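Local structure of dipicolinate synthase subunit A (Bacillus halodurans, 3D4O) at residues C[7-12]-C[54-59]; C[237-242]-C[259-264]. The protein probably acts with a second subunit as the dipicolinate synthase that makes the dipicolinic acid of bacterial spores, using a nicotinamide dinucleotide cofactor. All coordinates share one frame; numbering follows the deposited sequence.

Interaction 1: residues C[7-12]-C[54-59]; sequences HVVIIG and VDWNTV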
ATOM      1  N   HIS C   7      -3.732  12.073  38.307  1.00 39.11           N
ATOM      2  CA  HIS C   7      -4.550  10.912  38.000  1.00 38.59           C
ATOM      3  C   HIS C   7      -5.283  11.123  36.710  1.00 38.33           C
ATOM      4  O   HIS C   7      -6.074  12.052  36.578  1.00 39.52           O
ATOM      5  CB  HIS C   7      -5.516  10.619  39.147  1.00 39.64           C
ATOM      6  CG  HIS C   7      -6.547   9.575  38.831  1.00 38.98           C
ATOM      7  ND1 HIS C   7      -6.315   8.537  37.955  1.00 45.26           N
ATOM      8  CD2 HIS C   7      -7.783   9.364  39.340  1.00 40.01           C
ATOM      9  CE1 HIS C   7      -7.384   7.764  37.902  1.00 41.73           C
ATOM     10  NE2 HIS C   7      -8.288   8.240  38.736  1.00 38.56           N
ATOM     11  N   VAL C   8      -4.985  10.260  35.746  1.00 37.84           N
ATOM     12  CA  VAL C   8      -5.626  10.321  34.438  1.00 37.45           C
ATOM     13  C   VAL C   8      -6.369   9.027  34.097  1.00 37.14           C
ATOM     14  O   VAL C   8      -5.976   7.924  34.465  1.00 36.26           O
ATOM     15  CB  VAL C   8      -4.624  10.690  33.267  1.00 37.76           C
ATOM     16  CG1 VAL C   8      -3.603  11.734  33.721  1.00 34.41           C
ATOM     17  CG2 VAL C   8      -3.897   9.476  32.741  1.00 36.64           C
ATOM     18  N   VAL C   9      -7.492   9.210  33.420  1.00 36.76           N
ATOM     19  CA  VAL C   9      -8.260   8.090  32.917  1.00 35.56           C
ATOM     20  C   VAL C   9      -8.079   8.098  31.410  1.00 34.83           C
ATOM     21  O   VAL C   9      -8.248   9.118  30.739  1.00 32.25           O
ATOM     22  CB  VAL C   9      -9.757   8.115  33.321  1.00 36.93           C
ATOM     23  CG1 VAL C   9     -10.465   9.332  32.782  1.00 39.82           C
ATOM     24  CG2 VAL C   9     -10.461   6.845  32.832  1.00 34.85           C
ATOM     25  N   ILE C  10      -7.658   6.938  30.935  1.00 33.75           N
ATOM     26  CA  ILE C  10      -7.438   6.651  29.541  1.00 33.41           C
ATOM     27  C   ILE C  10      -8.521   5.687  29.135  1.00 33.48           C
ATOM     28  O   ILE C  10      -8.593   4.566  29.614  1.00 31.99           O
ATOM     29  CB  ILE C  10      -6.039   6.030  29.300  1.00 33.99           C
ATOM     30  CG1 ILE C  10      -4.926   6.992  29.744  1.00 34.60           C
ATOM     31  CG2 ILE C  10      -5.828   5.685  27.832  1.00 31.61           C
ATOM     32  CD1 ILE C  10      -3.503   6.576  29.292  1.00 33.63           C
ATOM     33  N   ILE C  11      -9.353   6.153  28.219  1.00 34.64           N
ATOM     34  CA  ILE C  11     -10.544   5.432  27.777  1.00 34.75           C
ATOM     35  C   ILE C  11     -10.456   5.141  26.307  1.00 34.86           C
ATOM     36  O   ILE C  11     -10.473   6.046  25.477  1.00 34.68           O
ATOM     37  CB  ILE C  11     -11.803   6.266  28.053  1.00 34.11           C
ATOM     38  CG1 ILE C  11     -11.814   6.716  29.524  1.00 36.67           C
ATOM     39  CG2 ILE C  11     -13.080   5.462  27.759  1.00 36.69           C
ATOM     40  CD1 ILE C  11     -13.018   7.559  29.902  1.00 26.82           C
ATOM     41  N   GLY C  12     -10.345   3.862  26.009  1.00 34.49           N
ATOM     42  CA  GLY C  12     -10.225   3.374  24.640  1.00 34.54           C
ATOM     43  C   GLY C  12      -9.055   3.868  23.820  1.00 33.46           C
ATOM     44  O   GLY C  12      -8.121   4.539  24.281  1.00 32.15           O
ATOM     45  N   VAL C  54     -14.814   3.784  37.569  1.00 39.83           N
ATOM     46  CA  VAL C  54     -13.924   4.964  37.584  1.00 39.17           C
ATOM     47  C   VAL C  54     -14.254   5.873  38.762  1.00 38.69           C
ATOM     48  O   VAL C  54     -15.413   6.048  39.124  1.00 37.78           O
ATOM     49  CB  VAL C  54     -13.945   5.721  36.213  1.00 39.22           C
ATOM     50  CG1 VAL C  54     -13.063   6.966  36.232  1.00 39.33           C
ATOM     51  CG2 VAL C  54     -13.482   4.796  35.084  1.00 39.32           C
ATOM     52  N   ASP C  55     -13.201   6.386  39.383  1.00 39.00           N
ATOM     53  CA  ASP C  55     -13.291   7.287  40.553  1.00 39.24           C
ATOM     54  C   ASP C  55     -13.183   8.710  40.047  1.00 39.03           C
ATOM     55  O   ASP C  55     -12.154   9.383  40.210  1.00 39.24           O
ATOM     56  CB  ASP C  55     -12.160   6.970  41.541  1.00 39.46           C
ATOM     57  CG  ASP C  55     -12.133   7.906  42.739  1.00 43.49           C
ATOM     58  OD1 ASP C  55     -13.186   8.458  43.127  1.00 45.56           O
ATOM     59  OD2 ASP C  55     -11.037   8.082  43.304  1.00 50.71           O
ATOM     60  N   TRP C  56     -14.295   9.175  39.491  1.00 38.44           N
ATOM     61  CA  TRP C  56     -14.342  10.461  38.761  1.00 38.00           C
ATOM     62  C   TRP C  56     -13.888  11.686  39.521  1.00 38.37           C
ATOM     63  O   TRP C  56     -13.280  12.568  38.934  1.00 37.59           O
ATOM     64  CB  TRP C  56     -15.728  10.738  38.136  1.00 37.48           C
ATOM     65  CG  TRP C  56     -16.184   9.672  37.197  1.00 36.75           C
ATOM     66  CD1 TRP C  56     -17.117   8.697  37.445  1.00 38.32           C
ATOM     67  CD2 TRP C  56     -15.676   9.413  35.890  1.00 37.55           C
ATOM     68  NE1 TRP C  56     -17.239   7.868  36.355  1.00 36.79           N
ATOM     69  CE2 TRP C  56     -16.365   8.288  35.387  1.00 36.29           C
ATOM     70  CE3 TRP C  56     -14.714  10.034  35.085  1.00 35.76           C
ATOM     71  CZ2 TRP C  56     -16.124   7.778  34.120  1.00 36.23           C
ATOM     72  CZ3 TRP C  56     -14.480   9.524  33.826  1.00 36.92           C
ATOM     73  CH2 TRP C  56     -15.173   8.403  33.357  1.00 34.52           C
ATOM     74  N   ASN C  57     -14.178  11.746  40.813  1.00 40.38           N
ATOM     75  CA  ASN C  57     -13.849  12.960  41.599  1.00 41.17           C
ATOM     76  C   ASN C  57     -12.365  13.093  41.982  1.00 41.01           C
ATOM     77  O   ASN C  57     -11.988  13.999  42.723  1.00 41.14           O
ATOM     78  CB  ASN C  57     -14.826  13.212  42.781  1.00 42.28           C
ATOM     79  CG  ASN C  57     -14.871  12.094  43.778  1.00 45.88           C
ATOM     80  OD1 ASN C  57     -13.941  11.294  43.873  1.00 54.31           O
ATOM     81  ND2 ASN C  57     -15.963  12.027  44.545  1.00 48.30           N
ATOM     82  N   THR C  58     -11.520  12.227  41.418  1.00 40.01           N
ATOM     83  CA  THR C  58     -10.058  12.301  41.694  1.00 39.26           C
ATOM     84  C   THR C  58      -9.216  12.378  40.418  1.00 40.15           C
ATOM     85  O   THR C  58      -7.985  12.441  40.445  1.00 41.25           O
ATOM     86  CB  THR C  58      -9.572  11.121  42.567  1.00 38.80           C
ATOM     87  OG1 THR C  58      -9.814   9.877  41.898  1.00 38.45           O
ATOM     88  CG2 THR C  58     -10.292  11.123  43.911  1.00 35.68           C
ATOM     89  N   VAL C  59      -9.925  12.421  39.306  1.00 39.58           N
ATOM     90  CA  VAL C  59      -9.349  12.435  37.959  1.00 39.01           C
ATOM     91  C   VAL C  59      -8.980  13.822  37.464  1.00 39.66           C
ATOM     92  O   VAL C  59      -9.836  14.699  37.343  1.00 41.91           O
ATOM     93  CB  VAL C  59     -10.354  11.813  36.985  1.00 38.20           C
ATOM     94  CG1 VAL C  59      -9.911  11.996  35.574  1.00 36.17           C
ATOM     95  CG2 VAL C  59     -10.586  10.328  37.367  1.00 38.24           C
TER
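His7 and Val59 bring the two backbones together, their CA atoms 5.0 Å apart, where the start of strand 7-11 meets the end of the short 3-10 turn 56-58; no hydrogen bond crosses, though Val59 CA sits 3.6 Å from His7 O in a CA-H...O contact. The imidazole of His7 swings toward the turn because CG stands anti to the backbone N (chi1 171°). Its CD2 edge then meets Thr58 O at 3.3 Å, near the ring plane, while Val59 CG2 approaches NE2 obliquely at 3.4 Å. ND1 is turned to a weak hydrogen bond with Lys30 O of the neighbouring strand. Cutting His7 back to an alanine would probably open a gap beside Thr58 and Val59 and leave Lys30 O without this weak donor. Beta-branched Val9 suits an extended strand: CG1 lies 3.9 Å from Val59 CG1 and also touches Trp56 CZ3. Ile11 extends CD1 to the edge of the indole, 4.2 Å from Trp56 CH2, and Val54 CG1 covers one indole face, 3.4 Å above its centre. The contact thus passes from polar groups round Thr58 to carbon-on-carbon packing, which probably does most of the holding, beside the bonds of neighbouring Asp60 to His7.

Interaction 2: residues C[237-242]-C[259-264]; sequences HTFVID and GIKALL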
ATOM      1  N   HIS C 237     -13.923   2.829 -12.915  1.00 39.78           N
ATOM      2  CA  HIS C 237     -12.927   2.118 -12.098  1.00 38.49           C
ATOM      3  C   HIS C 237     -12.307   3.010 -11.030  1.00 38.67           C
ATOM      4  O   HIS C 237     -11.450   2.574 -10.278  1.00 37.55           O
ATOM      5  CB  HIS C 237     -11.804   1.604 -12.988  1.00 37.39           C
ATOM      6  CG  HIS C 237     -10.993   2.702 -13.592  1.00 33.92           C
ATOM      7  ND1 HIS C 237     -11.237   3.201 -14.853  1.00 28.65           N
ATOM      8  CD2 HIS C 237      -9.977   3.443 -13.077  1.00 32.24           C
ATOM      9  CE1 HIS C 237     -10.388   4.186 -15.099  1.00 34.41           C
ATOM     10  NE2 HIS C 237      -9.625   4.367 -14.030  1.00 30.98           N
ATOM     11  N   THR C 238     -12.762   4.259 -10.947  1.00 38.85           N
ATOM     12  CA  THR C 238     -12.150   5.203 -10.022  1.00 38.18           C
ATOM     13  C   THR C 238     -12.263   4.728  -8.576  1.00 38.25           C
ATOM     14  O   THR C 238     -13.255   4.145  -8.169  1.00 38.71           O
ATOM     15  CB  THR C 238     -12.742   6.590 -10.109  1.00 37.90           C
ATOM     16  OG1 THR C 238     -12.763   7.004 -11.469  1.00 44.70           O
ATOM     17  CG2 THR C 238     -11.878   7.571  -9.333  1.00 33.99           C
ATOM     18  N   PHE C 239     -11.211   4.998  -7.818  1.00 38.19           N
ATOM     19  CA  PHE C 239     -11.187   4.679  -6.387  1.00 37.60           C
ATOM     20  C   PHE C 239     -11.178   5.992  -5.601  1.00 38.52           C
ATOM     21  O   PHE C 239     -10.289   6.828  -5.752  1.00 38.83           O
ATOM     22  CB  PHE C 239      -9.976   3.812  -6.075  1.00 36.73           C
ATOM     23  CG  PHE C 239      -9.846   3.406  -4.618  1.00 37.33           C
ATOM     24  CD1 PHE C 239     -10.950   3.149  -3.844  1.00 32.54           C
ATOM     25  CD2 PHE C 239      -8.599   3.201  -4.070  1.00 38.13           C
ATOM     26  CE1 PHE C 239     -10.815   2.769  -2.537  1.00 38.12           C
ATOM     27  CE2 PHE C 239      -8.455   2.780  -2.777  1.00 36.74           C
ATOM     28  CZ  PHE C 239      -9.574   2.549  -2.007  1.00 35.37           C
ATOM     29  N   VAL C 240     -12.204   6.184  -4.791  1.00 37.86           N
ATOM     30  CA  VAL C 240     -12.298   7.398  -3.979  1.00 37.32           C
ATOM     31  C   VAL C 240     -11.939   7.074  -2.536  1.00 37.32           C
ATOM     32  O   VAL C 240     -12.592   6.268  -1.908  1.00 36.58           O
ATOM     33  CB  VAL C 240     -13.712   8.011  -3.939  1.00 38.43           C
ATOM     34  CG1 VAL C 240     -13.735   9.168  -2.917  1.00 35.96           C
ATOM     35  CG2 VAL C 240     -14.191   8.475  -5.345  1.00 31.75           C
ATOM     36  N   ILE C 241     -10.888   7.708  -2.040  1.00 36.12           N
ATOM     37  CA  ILE C 241     -10.461   7.530  -0.659  1.00 37.04           C
ATOM     38  C   ILE C 241     -10.801   8.820   0.080  1.00 37.13           C
ATOM     39  O   ILE C 241     -10.243   9.870  -0.224  1.00 36.82           O
ATOM     40  CB  ILE C 241      -8.947   7.210  -0.547  1.00 38.17           C
ATOM     41  CG1 ILE C 241      -8.602   5.852  -1.191  1.00 42.11           C
ATOM     42  CG2 ILE C 241      -8.523   7.103   0.913  1.00 35.65           C
ATOM     43  CD1 ILE C 241      -7.068   5.516  -1.176  1.00 44.40           C
ATOM     44  N   ASP C 242     -11.770   8.743   0.990  1.00 37.04           N
ATOM     45  CA  ASP C 242     -12.241   9.918   1.752  1.00 37.57           C
ATOM     46  C   ASP C 242     -11.637   9.969   3.152  1.00 38.97           C
ATOM     47  O   ASP C 242     -11.938   9.160   4.044  1.00 38.40           O
ATOM     48  CB  ASP C 242     -13.749   9.974   1.793  1.00 37.89           C
ATOM     49  CG  ASP C 242     -14.269  11.350   2.109  1.00 37.81           C
ATOM     50  OD1 ASP C 242     -13.494  12.227   2.545  1.00 35.32           O
ATOM     51  OD2 ASP C 242     -15.475  11.543   1.929  1.00 34.99           O
ATOM     52  N   GLY C 259     -21.672   2.165  -8.884  1.00 45.30           N
ATOM     53  CA  GLY C 259     -20.561   1.227  -8.809  1.00 44.58           C
ATOM     54  C   GLY C 259     -19.166   1.806  -8.687  1.00 43.45           C
ATOM     55  O   GLY C 259     -18.179   1.179  -9.077  1.00 42.87           O
ATOM     56  N   ILE C 260     -19.074   3.026  -8.185  1.00 43.17           N
ATOM     57  CA  ILE C 260     -17.765   3.605  -7.900  1.00 42.11           C
ATOM     58  C   ILE C 260     -17.395   3.165  -6.485  1.00 41.42           C
ATOM     59  O   ILE C 260     -18.190   3.309  -5.570  1.00 41.18           O
ATOM     60  CB  ILE C 260     -17.754   5.144  -7.932  1.00 42.09           C
ATOM     61  CG1 ILE C 260     -18.126   5.681  -9.312  1.00 45.43           C
ATOM     62  CG2 ILE C 260     -16.383   5.659  -7.528  1.00 43.10           C
ATOM     63  CD1 ILE C 260     -17.097   5.445 -10.370  1.00 48.46           C
ATOM     64  N   LYS C 261     -16.218   2.576  -6.335  1.00 41.46           N
ATOM     65  CA  LYS C 261     -15.697   2.169  -5.010  1.00 41.51           C
ATOM     66  C   LYS C 261     -15.185   3.390  -4.248  1.00 39.44           C
ATOM     67  O   LYS C 261     -14.208   4.037  -4.629  1.00 40.47           O
ATOM     68  CB  LYS C 261     -14.557   1.155  -5.142  1.00 42.42           C
ATOM     69  CG  LYS C 261     -14.042   0.628  -3.808  1.00 47.51           C
ATOM     70  CD  LYS C 261     -13.100  -0.555  -4.014  1.00 56.88           C
ATOM     71  CE  LYS C 261     -12.727  -1.246  -2.685  1.00 59.86           C
ATOM     72  NZ  LYS C 261     -11.912  -2.483  -2.878  1.00 62.23           N
ATOM     73  N   ALA C 262     -15.872   3.689  -3.165  1.00 37.62           N
ATOM     74  CA  ALA C 262     -15.564   4.834  -2.317  1.00 37.74           C
ATOM     75  C   ALA C 262     -15.543   4.415  -0.856  1.00 38.92           C
ATOM     76  O   ALA C 262     -16.461   3.778  -0.382  1.00 38.79           O
ATOM     77  CB  ALA C 262     -16.600   5.926  -2.545  1.00 37.38           C
ATOM     78  N   LEU C 263     -14.482   4.791  -0.159  1.00 39.91           N
ATOM     79  CA  LEU C 263     -14.308   4.447   1.252  1.00 39.77           C
ATOM     80  C   LEU C 263     -13.998   5.657   2.142  1.00 39.95           C
ATOM     81  O   LEU C 263     -13.219   6.545   1.772  1.00 40.11           O
ATOM     82  CB  LEU C 263     -13.162   3.426   1.405  1.00 39.49           C
ATOM     83  CG  LEU C 263     -13.188   2.081   0.663  1.00 37.90           C
ATOM     84  CD1 LEU C 263     -11.896   1.346   0.906  1.00 34.20           C
ATOM     85  CD2 LEU C 263     -14.347   1.228   1.120  1.00 38.91           C
ATOM     86  N   LEU C 264     -14.635   5.668   3.310  1.00 38.22           N
ATOM     87  CA  LEU C 264     -14.394   6.671   4.348  1.00 38.48           C
ATOM     88  C   LEU C 264     -13.352   6.011   5.251  1.00 39.66           C
ATOM     89  O   LEU C 264     -13.649   5.064   5.959  1.00 39.76           O
ATOM     90  CB  LEU C 264     -15.697   7.015   5.105  1.00 39.41           C
ATOM     91  CG  LEU C 264     -15.666   8.121   6.165  1.00 36.30           C
ATOM     92  CD1 LEU C 264     -15.291   9.464   5.578  1.00 32.47           C
ATOM     93  CD2 LEU C 264     -17.017   8.223   6.850  1.00 38.75           C
TER
HETATM   94  O   HOH W   1     -14.690   2.072  -9.034  1.00 42.53           O
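Val240 uses both its backbone groups to join strand 239-242 to strand 261-264, which runs parallel to it at 10°. Its N-H gives a nearly straight bond to Lys261 O (2.9 Å, 175° at the hydrogen), and its carbonyl accepts Leu263 N at 3.0 Å. Leu263 O in turn takes Asp242 N at 2.7 Å, the donor lying almost in line with the carbonyl. Where the strands spread apart, a water replaces the direct bond, donating to Thr238 O (2.7 Å) and accepting from Lys261 N. Asp242 is buried, yet its carboxylate is well supplied: OD1 receives Asn219 ND2 and Ala244 N, OD2 receives Gly249 N and Thr250 OG1. Its CB and carboxylate carbon CG lie side by side with Leu264 CD1. The extended Lys261 chain carries NZ to His148 ND1, while its CG passes the Phe239 ring. That ring, set by a CG anti to the backbone N (chi1 -180°), meets Leu263 CD1 at its edge, 3.9 Å from CE1. On the face with Asp242, small Ala262 packs CB on Val240 CB at 3.8 Å and leaves room for Phe252 of helix 252-257. Strand, helix and parallel strand form a beta-alpha-beta unit at one margin of a Rossmann-type sheet.

Interactions 1 and 2 belong to two separate parallel sheets of one chain, each with the strand order 3-2-1-4-5-6 of a Rossmann-type fold. Their centres are 40 Å apart, on opposite sides of the chain's centre, and their nearest atoms remain about 18 Å from each other. Interaction 1 involves the first strand, inside the N-terminal sheet, and the connection leading to the adjacent strand 61-63; interaction 2 pairs the fifth and sixth strands of the C-terminal sheet, which ends at 261-264 within this chain. The glycine-rich turn at Gly162, Gly164 and Gly167 follows strand 157-161 of the second sheet, consistent with dinucleotide binding there, two strands from 239-242.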